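Prephenate dehydrogenase (Aquifex aeolicus, PDB 2G5C) probably catalyses the NAD+-dependent oxidative decarboxylation of prephenate to 4-hydroxyphenylpyruvate, a step in L-tyrosine biosynthesis. Local coordinates at residues Ile55-Val58 and Glu59-Ser62. Sequence-based numbering, arbitrary orientation.
Sequences IAKV and EDFS
Lys57 O accepts the amide of Asp60 and Val58 O that of Phe61, i to i+3 bonds that wind Lys57-Phe61 into consecutive 3-10-type turns. The turns lie in the loop that leads from the edge strand 50-52 of the Rossmann-type nucleotide-binding domain to the more central 65-68. Asp60 N to Lys57 O is 2.7 Å, and Phe61 N to Val58 O is equally short. A weak bond of 3.3 Å from Glu59 N to Ala56 O continues the pattern backwards, and Val58 O also takes a weak i to i+4 bond from Ser62 N.

The side chains divide the turns into two sides. Val58 and Phe61, three residues apart, are buried: branched Val58 packs on Leu5 of strand 3-7, while the flat Phe61 ring stacks with Tyr30 and touches Glu50 and Thr52. The backbone turn brings Phe61 CB to 3.2 Å from Val58 O, and CG, anti to its own carbonyl carbon (chi1 -56°), stays 3.7 Å from Val58 O. On the exposed side the charged groups of Lys57, Glu59 and Asp60 can remain solvated. The aliphatic part of Glu59 lays CG against Ala56 O at 3.7 Å, and its side chain also touches Ile85 of helix 72-85. Lys57 and Asp60 have opposite charges, but NZ and OD1 are 6.1 Å apart, so any attraction is probably weak; their nearest side-chain approach is Lys57 CG to Asp60 OD1, 4.3 Å. After Phe61, the positive phi of Ser62 breaks the helical run of 59-61; with chi1 at 63°, its small hydroxyl is placed where OG donates a weak 2.9 Å hydrogen bond to Phe61 O.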
loop_
_atom_site.group_PDB
_atom_site.type_symbol
_atom_site.label_atom_id
_atom_site.label_comp_id
_atom_site.label_asym_id
_atom_site.label_seq_id
_atom_site.Cartn_x
_atom_site.Cartn_y
_atom_site.Cartn_z
ATOM N N ILE A 55 -39.442 -2.733 -7.790
ATOM C CA ILE A 55 -39.098 -1.777 -8.836
ATOM C C ILE A 55 -40.329 -1.127 -9.469
ATOM O O ILE A 55 -40.301 0.048 -9.827
ATOM C CB ILE A 55 -38.237 -2.458 -9.939
ATOM C CG1 ILE A 55 -37.823 -1.437 -11.001
ATOM C CG2 ILE A 55 -39.014 -3.593 -10.582
ATOM C CD1 ILE A 55 -36.917 -0.344 -10.497
ATOM N N ALA A 56 -41.409 -1.890 -9.596
ATOM C CA ALA A 56 -42.644 -1.378 -10.185
ATOM C C ALA A 56 -43.224 -0.236 -9.354
ATOM O O ALA A 56 -43.703 0.757 -9.900
ATOM C CB ALA A 56 -43.667 -2.506 -10.317
ATOM N N LYS A 57 -43.166 -0.386 -8.034
ATOM C CA LYS A 57 -43.683 0.613 -7.101
ATOM C C LYS A 57 -43.106 2.007 -7.315
ATOM O O LYS A 57 -43.768 3.008 -7.042
ATOM C CB LYS A 57 -43.394 0.185 -5.660
ATOM C CG LYS A 57 -44.614 -0.169 -4.828
ATOM C CD LYS A 57 -45.214 -1.498 -5.243
ATOM C CE LYS A 57 -46.250 -1.968 -4.229
ATOM N NZ LYS A 57 -45.657 -2.130 -2.864
ATOM N N VAL A 58 -41.866 2.070 -7.791
ATOM C CA VAL A 58 -41.193 3.343 -8.018
ATOM C C VAL A 58 -42.059 4.406 -8.692
ATOM O O VAL A 58 -41.936 5.598 -8.378
ATOM C CB VAL A 58 -39.906 3.148 -8.856
ATOM C CG1 VAL A 58 -39.239 4.489 -9.098
ATOM C CG2 VAL A 58 -38.952 2.202 -8.129
ATOM N N GLU A 59 -42.932 3.989 -9.608
ATOM C CA GLU A 59 -43.790 4.948 -10.306
ATOM C C GLU A 59 -44.622 5.784 -9.337
ATOM O O GLU A 59 -45.019 6.899 -9.666
ATOM C CB GLU A 59 -44.716 4.242 -11.303
ATOM C CG GLU A 59 -45.970 3.631 -10.700
ATOM C CD GLU A 59 -46.947 3.162 -11.767
ATOM O OE1 GLU A 59 -47.161 3.910 -12.750
ATOM O OE2 GLU A 59 -47.509 2.057 -11.623
ATOM N N ASP A 60 -44.879 5.256 -8.141
ATOM C CA ASP A 60 -45.656 5.997 -7.150
ATOM C C ASP A 60 -44.850 7.180 -6.636
ATOM O O ASP A 60 -45.408 8.160 -6.146
ATOM C CB ASP A 60 -46.046 5.088 -5.982
ATOM C CG ASP A 60 -47.110 4.073 -6.358
ATOM O OD1 ASP A 60 -47.305 3.106 -5.594
ATOM O OD2 ASP A 60 -47.756 4.244 -7.412
ATOM N N PHE A 61 -43.530 7.080 -6.761
ATOM C CA PHE A 61 -42.620 8.131 -6.317
ATOM C C PHE A 61 -42.391 9.140 -7.436
ATOM O O PHE A 61 -41.897 10.242 -7.191
ATOM C CB PHE A 61 -41.259 7.538 -5.926
ATOM C CG PHE A 61 -41.325 6.460 -4.877
ATOM C CD1 PHE A 61 -40.231 5.623 -4.667
ATOM C CD2 PHE A 61 -42.456 6.292 -4.086
ATOM C CE1 PHE A 61 -40.255 4.635 -3.686
ATOM C CE2 PHE A 61 -42.493 5.305 -3.099
ATOM C CZ PHE A 61 -41.387 4.475 -2.900
ATOM N N SER A 62 -42.743 8.751 -8.662
ATOM C CA SER A 62 -42.559 9.599 -9.840
ATOM C C SER A 62 -41.263 10.397 -9.723
ATOM O O SER A 62 -41.271 11.624 -9.710
ATOM C CB SER A 62 -43.746 10.550 -10.007
ATOM O OG SER A 62 -43.840 11.442 -8.913
#